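Local coordinates for protein putative hydrolase (Bacteroides ovatus, PDB 4HBS) that is of unknown function but is probably a hydrolase, perhaps related to glycoside-cleaving enzymes of beta-fructosidase type, built as a five-bladed beta-propeller, at residues Ser31-Tyr34 with Trp35-Val39; Thr253-Leu256 with Gly257-Trp260; Ser279-Asp282 with Ala283-Thr287; Ser380-Trp383 with Asp384-Asn387; Ser391-Tyr395 with Arg396-Tyr400. One frame throughout, in Å; residues are numbered along the deposited sequence. Where two conformers were deposited one is given.

Contact 1 of 5, residues Ser31-Tyr34 with Trp35-Val39; sequences SGQY and WKVFV
Y34 and W35 leave the same bend of the chain and run alongside each other, and K36 follows on the flank of the tyrosine. The backbone bond that shapes this bend joins V37 N to Y34 O at 3.1 Å, which makes Y34 to V37 a type I beta turn leading into strand 38-42.

Among the side chains, the one polar link across the contact is made by K36, whose NZ donates to Y34 OH at 3.0 Å. With CG of Y34 turned anti to the backbone N (chi1 -178°), the ring lies beside the lysine chain, and CE2 of Y34 is 3.7 Å from CB of K36. The ammonium group is then shared: it also bonds to the carbonyl of N10 and forms a salt bridge with D410.

The ring, lysine methylene and V37 contacts are apolar. The rings of Y34 and W35 meet obliquely, CE1 of Y34 approaching CD1 of W35 at 3.8 Å with the planes 64° apart. CG of K36 sits 3.7 Å above the indole of W35, over its centre, so the aliphatic part of the lysine is flanked by two aromatic groups. At the edge of the Y34 ring lies CG2 of V37, which also comes 4.0 Å from CB of Y34. Set apart from these, the V39 methyl CG2 lies against the amide oxygen OE1 of Q33, 3.7 Å away.

Chemically, the lysine is amphipathic in use. Its methylenes are packed against aromatic carbon while its charge is delivered to a phenol, a carbonyl and a carboxylate, which is likely to favour the protonated form and to tie this bend to residues near both ends of the modelled chain.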
# COMPACT_ATOMS: atom_id res chain seq x y z
N SER A 31 11.71 -14.03 -17.78
CA SER A 31 13.17 -13.88 -17.94
C SER A 31 13.74 -13.49 -16.56
O SER A 31 14.71 -14.08 -16.09
CB SER A 31 13.52 -12.81 -18.98
OG SER A 31 14.87 -12.38 -18.89
N GLY A 32 13.09 -12.48 -15.94
CA GLY A 32 13.42 -11.99 -14.61
C GLY A 32 13.15 -12.99 -13.49
O GLY A 32 13.89 -13.00 -12.49
N GLN A 33 12.10 -13.86 -13.64
CA GLN A 33 11.78 -14.85 -12.59
C GLN A 33 12.46 -16.22 -12.78
O GLN A 33 12.66 -16.70 -13.91
CB GLN A 33 10.27 -15.05 -12.40
CG GLN A 33 9.48 -15.35 -13.67
CD GLN A 33 8.39 -16.37 -13.46
OE1 GLN A 33 8.38 -17.10 -12.48
NE2 GLN A 33 7.44 -16.42 -14.38
N TYR A 34 12.76 -16.85 -11.61
CA TYR A 34 13.38 -18.17 -11.42
C TYR A 34 12.35 -19.22 -11.78
O TYR A 34 11.17 -19.04 -11.48
CB TYR A 34 13.80 -18.28 -9.92
CG TYR A 34 14.49 -19.55 -9.46
CD1 TYR A 34 15.53 -20.11 -10.20
CD2 TYR A 34 14.25 -20.07 -8.20
CE1 TYR A 34 16.24 -21.22 -9.73
CE2 TYR A 34 14.96 -21.17 -7.71
CZ TYR A 34 15.95 -21.74 -8.48
OH TYR A 34 16.64 -22.82 -7.97
N TRP A 35 12.76 -20.29 -12.45
CA TRP A 35 11.83 -21.35 -12.90
C TRP A 35 11.07 -22.09 -11.74
O TRP A 35 9.99 -22.62 -12.00
CB TRP A 35 12.57 -22.37 -13.78
CG TRP A 35 13.64 -23.17 -13.07
CD1 TRP A 35 14.94 -22.81 -12.87
CD2 TRP A 35 13.49 -24.48 -12.53
NE1 TRP A 35 15.61 -23.82 -12.21
CE2 TRP A 35 14.74 -24.86 -12.01
CE3 TRP A 35 12.41 -25.36 -12.41
CZ2 TRP A 35 14.95 -26.09 -11.39
CZ3 TRP A 35 12.61 -26.58 -11.80
CH2 TRP A 35 13.87 -26.95 -11.32
N LYS A 36 11.60 -22.11 -10.50
CA LYS A 36 10.89 -22.76 -9.37
C LYS A 36 9.81 -21.80 -8.74
O LYS A 36 9.03 -22.24 -7.89
CB LYS A 36 11.87 -23.19 -8.25
CG LYS A 36 12.91 -24.23 -8.63
CD LYS A 36 13.63 -24.75 -7.37
CE LYS A 36 14.58 -25.90 -7.62
NZ LYS A 36 15.97 -25.60 -7.18
N VAL A 37 9.82 -20.50 -9.13
CA VAL A 37 8.88 -19.52 -8.59
C VAL A 37 7.66 -19.45 -9.52
O VAL A 37 7.81 -19.12 -10.69
CB VAL A 37 9.59 -18.15 -8.41
CG1 VAL A 37 8.59 -17.05 -8.05
CG2 VAL A 37 10.68 -18.26 -7.34
N PHE A 38 6.46 -19.76 -8.99
CA PHE A 38 5.21 -19.73 -9.76
C PHE A 38 4.48 -18.44 -9.48
O PHE A 38 4.12 -18.18 -8.34
CB PHE A 38 4.34 -20.94 -9.43
CG PHE A 38 5.08 -22.23 -9.68
CD1 PHE A 38 5.24 -22.71 -10.97
CD2 PHE A 38 5.76 -22.87 -8.65
CE1 PHE A 38 5.98 -23.87 -11.22
CE2 PHE A 38 6.50 -24.03 -8.90
CZ PHE A 38 6.62 -24.52 -10.18
N VAL A 39 4.32 -17.60 -10.52
CA VAL A 39 3.65 -16.30 -10.44
C VAL A 39 2.31 -16.41 -11.14
O VAL A 39 2.22 -16.99 -12.22
CB VAL A 39 4.51 -15.18 -11.09
CG1 VAL A 39 3.83 -13.83 -10.95
CG2 VAL A 39 5.90 -15.13 -10.49

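Contact 2 of 5, residues Thr253-Leu256 with Gly257-Trp260; sequences TRDL and GSQW
S258 folds its hydroxyl back over the turn, where OG donates to the carbonyl O of D255 and accepts from OG1 of T253 at 2.7 Å. Its CB-OG bond stands beside the backbone N (chi1 -47°), which lets the hydroxyl and the amide of S258 share one acceptor: S258 N also reaches D255 O, at 3.0 Å and from well above the carbonyl plane. This is the close-knit part of the contact. The S258 N to D255 O bond closes a type I beta turn from D255 to S258, and just ahead of it T253 OG1 accepts from D255 N at 3.2 Å, an ST turn; together they bring the chain round between strands 245-251 and 260-265 of one propeller sheet. D255 adds a side-chain brace, its OD1 taking G257 N from above the carboxylate plane at 3.0 Å while also accepting from Q171.

On the inner side, NE1 of W260 gives an almost straight bond to L256 O at 3.2 Å, with the oxygen in the indole plane at the ring edge. L256 and W260 both lean on L238, T251 and L173, yet barely meet each other, CD1 of L256 lying 4.5 Å from CZ2 of W260. The solvent side is looser: T253 and G257 are exposed there, although their polar atoms are held within the turn.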
# COMPACT_ATOMS: atom_id res chain seq x y z
N THR A 253 7.28 -0.25 22.50
CA THR A 253 6.34 -1.33 22.82
C THR A 253 5.43 -1.56 21.60
O THR A 253 5.67 -0.98 20.53
CB THR A 253 5.54 -0.95 24.09
OG1 THR A 253 4.51 -0.02 23.75
CG2 THR A 253 6.42 -0.36 25.19
N ARG A 254 4.37 -2.40 21.75
CA ARG A 254 3.43 -2.65 20.64
C ARG A 254 2.45 -1.47 20.44
O ARG A 254 1.66 -1.51 19.50
CB ARG A 254 2.67 -3.97 20.85
CG ARG A 254 3.59 -5.17 20.75
CD ARG A 254 2.84 -6.48 20.78
NE ARG A 254 3.72 -7.61 21.12
CZ ARG A 254 4.58 -8.20 20.29
NH1 ARG A 254 4.70 -7.78 19.03
NH2 ARG A 254 5.33 -9.22 20.71
N ASP A 255 2.50 -0.42 21.31
CA ASP A 255 1.72 0.80 21.13
C ASP A 255 2.42 1.63 20.04
O ASP A 255 3.59 1.99 20.22
CB ASP A 255 1.60 1.61 22.46
CG ASP A 255 0.58 2.75 22.46
OD1 ASP A 255 0.21 3.21 21.36
OD2 ASP A 255 0.19 3.20 23.57
N LEU A 256 1.75 1.91 18.93
CA LEU A 256 2.34 2.72 17.86
C LEU A 256 2.75 4.12 18.40
O LEU A 256 3.74 4.68 17.94
CB LEU A 256 1.35 2.84 16.68
CG LEU A 256 1.84 3.41 15.36
CD1 LEU A 256 3.15 2.78 14.93
CD2 LEU A 256 0.81 3.19 14.29
N GLY A 257 2.03 4.62 19.41
CA GLY A 257 2.33 5.90 20.05
C GLY A 257 3.50 5.91 21.03
O GLY A 257 3.79 6.96 21.61
N SER A 258 4.21 4.74 21.23
CA SER A 258 5.40 4.63 22.10
C SER A 258 6.51 5.52 21.62
O SER A 258 6.45 6.01 20.50
CB SER A 258 5.95 3.21 22.08
OG SER A 258 4.97 2.21 22.25
N GLN A 259 7.59 5.63 22.41
CA GLN A 259 8.76 6.40 22.01
C GLN A 259 9.43 5.71 20.83
O GLN A 259 9.61 4.49 20.83
CB GLN A 259 9.75 6.58 23.17
CG GLN A 259 11.05 7.28 22.77
CD GLN A 259 11.60 8.13 23.88
OE1 GLN A 259 12.13 7.62 24.87
NE2 GLN A 259 11.47 9.46 23.76
N TRP A 260 9.77 6.49 19.80
CA TRP A 260 10.44 5.97 18.62
C TRP A 260 11.94 6.11 18.78
O TRP A 260 12.40 7.07 19.39
CB TRP A 260 9.99 6.72 17.35
CG TRP A 260 8.63 6.35 16.85
CD1 TRP A 260 7.63 5.75 17.55
CD2 TRP A 260 8.11 6.65 15.55
NE1 TRP A 260 6.52 5.60 16.74
CE2 TRP A 260 6.79 6.14 15.51
CE3 TRP A 260 8.62 7.28 14.42
CZ2 TRP A 260 5.99 6.23 14.37
CZ3 TRP A 260 7.83 7.37 13.29
CH2 TRP A 260 6.52 6.88 13.28

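Contact 3 of 5, residues Ser279-Asp282 with Ala283-Thr287; sequences STQD and AENST
T280 and E284 stand side by side one helical turn apart and point the same way, with CG2 of the threonine 3.4 Å from OE2 of the glutamate. Beyond CG the glutamate chain is extended, and that carries its carboxylate past the methyl to the hydroxyl of S242, its stronger partner. Between their backbones the bond from E284 N to T280 O is 3.0 Å long and nearly in line with the carbonyl.

D282 and N285 are oriented differently. Their side chains cross at a slant, the carboxylate and amide planes 63° apart, and OD1 of D282 stays 3.9 Å from ND2 of N285, so the two are near neighbours rather than bonded.

S286 uses its side chain differently. Its OG, placed beside its own backbone N (chi1 -41°), donates to D282 O at 2.6 Å from a position tilted out of the carbonyl plane. The same hydroxyl accepts from A265 N, so one buried serine joins the last turn of the helix to strand 260-265. A283 packs its methyl against L222 and Y224.

At the other end, OG of S279 accepts from D282 N at 3.1 Å, and a weak bond from that hydroxyl reaches OD2 of D282. This is the classic serine N-cap, here opening the short helix 280-285, which follows strand 271-274 and precedes strand 298-303, between two propeller sheets successive in sequence.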
# COMPACT_ATOMS: atom_id res chain seq x y z
N SER A 279 18.75 13.37 10.43
CA SER A 279 18.69 14.23 9.26
C SER A 279 18.54 13.33 8.03
O SER A 279 18.96 12.17 8.09
CB SER A 279 19.95 15.08 9.15
OG SER A 279 21.08 14.28 8.86
N THR A 280 17.92 13.82 6.96
CA THR A 280 17.76 13.03 5.72
C THR A 280 19.13 12.46 5.26
O THR A 280 19.24 11.28 4.95
CB THR A 280 17.08 13.88 4.65
OG1 THR A 280 15.70 13.99 5.01
CG2 THR A 280 17.21 13.29 3.25
N GLN A 281 20.18 13.32 5.28
CA GLN A 281 21.56 12.95 4.92
C GLN A 281 22.01 11.74 5.75
O GLN A 281 22.55 10.79 5.18
CB GLN A 281 22.48 14.16 5.17
CG GLN A 281 23.93 13.99 4.72
CD GLN A 281 24.76 15.18 5.17
OE1 GLN A 281 24.53 16.32 4.74
NE2 GLN A 281 25.73 14.95 6.06
N ASP A 282 21.77 11.78 7.08
CA ASP A 282 22.14 10.68 7.98
C ASP A 282 21.28 9.44 7.78
O ASP A 282 21.81 8.34 7.86
CB ASP A 282 22.08 11.11 9.44
CG ASP A 282 23.21 12.03 9.85
OD1 ASP A 282 24.36 11.81 9.38
OD2 ASP A 282 22.96 12.96 10.65
N ALA A 283 19.98 9.59 7.51
CA ALA A 283 19.12 8.43 7.27
C ALA A 283 19.57 7.67 5.99
O ALA A 283 19.56 6.44 5.98
CB ALA A 283 17.66 8.86 7.14
N GLU A 284 20.05 8.40 4.95
CA GLU A 284 20.54 7.79 3.70
C GLU A 284 21.89 7.05 3.90
O GLU A 284 22.11 6.01 3.27
CB GLU A 284 20.65 8.84 2.60
CG GLU A 284 19.30 9.31 2.12
CD GLU A 284 19.31 10.28 0.95
OE1 GLU A 284 20.18 10.13 0.06
OE2 GLU A 284 18.41 11.14 0.89
N ASN A 285 22.76 7.56 4.81
CA ASN A 285 24.04 6.88 5.13
C ASN A 285 23.78 5.57 5.91
O ASN A 285 24.65 4.70 5.94
CB ASN A 285 24.97 7.79 5.97
CG ASN A 285 25.40 9.06 5.28
OD1 ASN A 285 25.60 9.09 4.06
ND2 ASN A 285 25.58 10.13 6.05
N SER A 286 22.59 5.47 6.56
CA SER A 286 22.14 4.33 7.37
C SER A 286 21.23 3.36 6.58
O SER A 286 20.31 2.78 7.17
CB SER A 286 21.36 4.86 8.57
OG SER A 286 22.01 6.01 9.10
N THR A 287 21.46 3.20 5.26
CA THR A 287 20.66 2.27 4.44
C THR A 287 20.79 0.83 4.99
O THR A 287 21.91 0.42 5.34
CB THR A 287 21.07 2.36 2.95
OG1 THR A 287 20.15 1.58 2.19
CG2 THR A 287 22.49 1.87 2.67

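Contact 4 of 5, residues Ser380-Trp383 with Asp384-Asn387; sequences SNFW and DNFN. With GOL (glycerol), chain E.
F382 and F386 bring their rings together obliquely, CE2 of F382 lying 3.6 Å from CE1 of F386 at the edge of the latter ring, with the planes 54° apart. Each ring has a further aromatic neighbour: F94 meets F382 edge-to-face, and F79 meets F386.

Backbone bonds three residues apart wind the chain into a short 3-10 turn. D384 N reaches N381 O at 3.2 Å and F386 N reaches W383 O at 3.1 Å. F382 O is gripped twice from one face of its plane, by the backbone and the side-chain amide of N385. The side-chain bond, from N385 ND2 to F382 O, is 2.8 Å long. Because CG of N385 lies beside its backbone N (chi1 -66°), the amide folds back, and ND2 also rests 3.7 Å above the F382 ring, toward its rim.

Water and ligand complete the polar set. One water accepts from N381 N and donates to OD2 of D384 at 2.6 Å, bridging the backbone of N381 to the D384 carboxylate; with an alanine at D384 this water would probably lose its acceptor, leaving the N381 amide more weakly held. A glycerol, probably from the crystallisation liquor, bonds weakly to these residues, from ND2 of N385 to its O1 and from its O2 to S380 O, and is also held by C379 O.

The chemistry implies a double use of the asparagine amide: its NH2 bonds to the F382 carbonyl and weakly to the glycerol while packing over the F382 ring.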
# COMPACT_ATOMS: atom_id res chain seq x y z
N SER A 380 -0.09 8.50 -18.83
CA SER A 380 0.61 9.80 -18.93
C SER A 380 -0.32 10.99 -18.78
O SER A 380 -0.04 11.90 -17.99
CB SER A 380 1.35 9.92 -20.26
OG SER A 380 2.17 8.78 -20.51
N ASN A 381 -1.44 10.97 -19.50
CA ASN A 381 -2.41 12.05 -19.50
C ASN A 381 -3.60 11.74 -18.58
O ASN A 381 -4.24 10.69 -18.72
CB ASN A 381 -2.86 12.30 -20.91
CG ASN A 381 -1.72 12.55 -21.89
OD1 ASN A 381 -1.49 11.77 -22.82
ND2 ASN A 381 -0.93 13.62 -21.68
N PHE A 382 -3.90 12.65 -17.64
CA PHE A 382 -4.95 12.43 -16.65
C PHE A 382 -6.34 12.26 -17.24
O PHE A 382 -7.15 11.53 -16.65
CB PHE A 382 -4.99 13.57 -15.60
CG PHE A 382 -5.87 13.29 -14.40
CD1 PHE A 382 -5.40 12.54 -13.33
CD2 PHE A 382 -7.18 13.73 -14.36
CE1 PHE A 382 -6.23 12.24 -12.24
CE2 PHE A 382 -8.01 13.44 -13.27
CZ PHE A 382 -7.53 12.71 -12.21
N TRP A 383 -6.62 12.91 -18.40
CA TRP A 383 -7.93 12.83 -19.06
C TRP A 383 -8.24 11.44 -19.58
O TRP A 383 -9.41 11.11 -19.74
CB TRP A 383 -8.04 13.84 -20.23
CG TRP A 383 -6.92 13.87 -21.24
CD1 TRP A 383 -6.91 13.29 -22.48
CD2 TRP A 383 -5.72 14.65 -21.16
NE1 TRP A 383 -5.75 13.61 -23.14
CE2 TRP A 383 -5.01 14.47 -22.36
CE3 TRP A 383 -5.17 15.47 -20.17
CZ2 TRP A 383 -3.77 15.06 -22.59
CZ3 TRP A 383 -3.94 16.04 -20.40
CH2 TRP A 383 -3.26 15.84 -21.59
N ASP A 384 -7.20 10.61 -19.80
CA ASP A 384 -7.38 9.26 -20.33
C ASP A 384 -7.95 8.29 -19.27
O ASP A 384 -8.24 7.14 -19.60
CB ASP A 384 -6.08 8.73 -20.96
CG ASP A 384 -5.72 9.44 -22.26
OD1 ASP A 384 -6.65 9.87 -22.98
OD2 ASP A 384 -4.52 9.53 -22.57
N ASN A 385 -8.19 8.77 -18.02
CA ASN A 385 -8.88 8.04 -16.97
C ASN A 385 -10.40 8.17 -17.15
O ASN A 385 -11.12 7.62 -16.33
CB ASN A 385 -8.48 8.57 -15.57
CG ASN A 385 -7.03 8.31 -15.23
OD1 ASN A 385 -6.57 7.16 -15.14
ND2 ASN A 385 -6.26 9.37 -15.02
N PHE A 386 -10.90 8.89 -18.22
CA PHE A 386 -12.34 9.09 -18.48
C PHE A 386 -12.76 8.98 -19.94
O PHE A 386 -11.94 9.13 -20.85
CB PHE A 386 -12.76 10.51 -18.04
CG PHE A 386 -12.31 10.96 -16.68
CD1 PHE A 386 -11.04 11.49 -16.49
CD2 PHE A 386 -13.18 10.90 -15.59
CE1 PHE A 386 -10.62 11.90 -15.24
CE2 PHE A 386 -12.76 11.33 -14.34
CZ PHE A 386 -11.48 11.81 -14.16
N ASN A 387 -14.07 8.81 -20.14
CA ASN A 387 -14.82 8.89 -21.39
C ASN A 387 -14.36 8.08 -22.61
O ASN A 387 -14.87 8.34 -23.70
CB ASN A 387 -14.88 10.36 -21.81
CG ASN A 387 -15.65 11.22 -20.84
OD1 ASN A 387 -16.51 10.75 -20.08
ND2 ASN A 387 -15.38 12.51 -20.84
C1 GOL E . -2.09 10.37 -13.79
O1 GOL E . -2.97 9.98 -14.84
C2 GOL E . -0.89 11.14 -14.32
O2 GOL E . -1.31 12.44 -14.78
C3 GOL E . 0.16 11.29 -13.24
O3 GOL E . 1.39 11.76 -13.79
O HOH W 1 -2.38 8.51 -21.44

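Contact 5 of 5, residues Ser391-Tyr395 with Arg396-Tyr400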
# COMPACT_ATOMS: atom_id res chain seq x y z
N SER A 391 -11.01 3.20 -20.23
CA SER A 391 -10.38 4.28 -19.45
C SER A 391 -10.42 4.03 -17.97
O SER A 391 -9.49 4.44 -17.26
CB SER A 391 -11.05 5.61 -19.76
OG SER A 391 -12.44 5.56 -19.51
N ALA A 392 -11.47 3.34 -17.49
CA ALA A 392 -11.60 3.01 -16.07
C ALA A 392 -10.40 2.20 -15.51
O ALA A 392 -10.09 2.33 -14.33
CB ALA A 392 -12.88 2.23 -15.83
N ASP A 393 -9.74 1.38 -16.36
CA ASP A 393 -8.75 0.39 -15.92
C ASP A 393 -7.24 0.77 -15.99
O ASP A 393 -6.38 -0.11 -15.83
CB ASP A 393 -9.04 -0.90 -16.68
CG ASP A 393 -10.37 -1.50 -16.29
OD1 ASP A 393 -10.65 -1.61 -15.07
OD2 ASP A 393 -11.17 -1.79 -17.20
N PHE A 394 -6.91 2.06 -16.06
CA PHE A 394 -5.51 2.46 -15.95
C PHE A 394 -5.19 2.60 -14.48
O PHE A 394 -4.19 2.09 -13.99
CB PHE A 394 -5.26 3.80 -16.65
CG PHE A 394 -5.17 3.71 -18.15
CD1 PHE A 394 -4.13 3.02 -18.76
CD2 PHE A 394 -6.07 4.38 -18.96
CE1 PHE A 394 -3.98 3.02 -20.15
CE2 PHE A 394 -5.97 4.33 -20.35
CZ PHE A 394 -4.92 3.65 -20.94
N TYR A 395 -6.07 3.31 -13.78
CA TYR A 395 -5.93 3.68 -12.40
C TYR A 395 -6.69 2.78 -11.42
O TYR A 395 -7.64 3.21 -10.77
CB TYR A 395 -6.40 5.11 -12.28
CG TYR A 395 -5.89 5.79 -11.06
CD1 TYR A 395 -4.54 6.05 -10.89
CD2 TYR A 395 -6.76 6.22 -10.07
CE1 TYR A 395 -4.06 6.69 -9.76
CE2 TYR A 395 -6.30 6.88 -8.95
CZ TYR A 395 -4.95 7.13 -8.80
OH TYR A 395 -4.46 7.82 -7.73
N ARG A 396 -6.20 1.57 -11.23
CA ARG A 396 -6.75 0.63 -10.27
C ARG A 396 -5.73 -0.45 -9.99
O ARG A 396 -4.81 -0.65 -10.82
CB ARG A 396 -8.11 0.03 -10.72
CG ARG A 396 -8.24 -0.26 -12.19
CD ARG A 396 -7.59 -1.56 -12.58
NE ARG A 396 -8.61 -2.56 -12.87
CZ ARG A 396 -8.94 -3.60 -12.10
NH1 ARG A 396 -8.31 -3.83 -10.96
NH2 ARG A 396 -9.89 -4.43 -12.49
N PRO A 397 -5.83 -1.14 -8.83
CA PRO A 397 -4.84 -2.17 -8.53
C PRO A 397 -5.03 -3.43 -9.33
O PRO A 397 -6.13 -3.75 -9.75
CB PRO A 397 -5.04 -2.43 -7.04
CG PRO A 397 -6.42 -2.06 -6.76
CD PRO A 397 -6.83 -1.03 -7.75
N TYR A 398 -3.93 -4.11 -9.58
CA TYR A 398 -3.91 -5.40 -10.25
C TYR A 398 -3.21 -6.33 -9.27
O TYR A 398 -2.23 -5.90 -8.66
CB TYR A 398 -3.22 -5.30 -11.60
CG TYR A 398 -4.11 -4.67 -12.64
CD1 TYR A 398 -5.21 -5.35 -13.16
CD2 TYR A 398 -3.89 -3.37 -13.08
CE1 TYR A 398 -6.02 -4.78 -14.14
CE2 TYR A 398 -4.71 -2.78 -14.05
CZ TYR A 398 -5.76 -3.51 -14.59
OH TYR A 398 -6.59 -2.95 -15.54
N PHE A 399 -3.77 -7.52 -9.02
CA PHE A 399 -3.27 -8.44 -8.01
C PHE A 399 -2.50 -9.64 -8.60
O PHE A 399 -2.82 -10.13 -9.69
CB PHE A 399 -4.44 -8.93 -7.16
CG PHE A 399 -5.11 -7.79 -6.42
CD1 PHE A 399 -6.05 -6.99 -7.06
CD2 PHE A 399 -4.73 -7.47 -5.13
CE1 PHE A 399 -6.67 -5.94 -6.38
CE2 PHE A 399 -5.33 -6.40 -4.46
CZ PHE A 399 -6.30 -5.66 -5.09
N TYR A 400 -1.47 -10.09 -7.85
CA TYR A 400 -0.63 -11.24 -8.20
C TYR A 400 -0.40 -12.12 -6.99
O TYR A 400 -0.41 -11.62 -5.88
CB TYR A 400 0.75 -10.77 -8.75
CG TYR A 400 0.64 -9.83 -9.92
CD1 TYR A 400 0.40 -8.48 -9.72
CD2 TYR A 400 0.74 -10.30 -11.22
CE1 TYR A 400 0.25 -7.61 -10.80
CE2 TYR A 400 0.57 -9.44 -12.31
CZ TYR A 400 0.33 -8.10 -12.09
OH TYR A 400 0.14 -7.27 -13.16
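D393 and R396 form the salt bridge at the heart of this bend, NE of R396 reaching OD1 of D393 at 3.1 Å on the anti side of the carboxylate, tilted 30° out of its plane. The two side chains run alongside each other with their flat groups 38° apart. Neither charge depends on the other alone: OD1 of D393 has a second salt bridge with R87, and NH2 of R396 bonds to N46 O. A leucine in place of R396 would probably cost D393 one of its two salt bridges and leave the N46 carbonyl without this donor.

The second strong bond uses the backbone of the same aspartate. OH of Y398 donates to D393 O at 2.9 Å, in the carbonyl plane and on a lone pair, with the tyrosine crossing the aspartate side chain at about a right angle. Weaker is the bond from R396 N to F394 O, at 3.5 Å.

Packing follows from the shape of the arginine. With its CG wedged between backbone N and carbonyl carbon (chi1 37°) and the chain bent twice beyond, the guanidinium of R396 comes round to lie across Y398, whose CE1 is 3.6 Å above its plane. CG of R396 meanwhile passes 3.8 Å from A392 O. The hydroxyl of Y395 bonds to D77 O, and its side chain lies about 6 Å from a glycerol.

All of these residues are buried, and the bend delivers the chain into strand 399-403, which pairs between 38-42 and 371-377. A sheet built from both ends of the chain is the "Velcro" closure familiar from beta-propellers.

In the fold
Along the chain the five contacts come in series, and all are local turns, caps or helical turns set around the five-bladed propeller. Contacts 1 and 5 feed neighbouring strands, 38-42 and 399-403, of the sheet that joins the two chain ends; their centres are 23 Å apart. Contacts 4 and 5 share the long connection between strands 371-377 and 399-403 and touch, D384 and N385 packing against S391, F394 and Y395. Contacts 2 and 3 belong to the sheet running from strand 227-230 to strand 271-274 and the helix that follows it, with centres 22 Å apart. Contact 2 lies across the chain's centre from contact 4, about 42 Å between centres, so the contacts sample widely separated parts of the propeller.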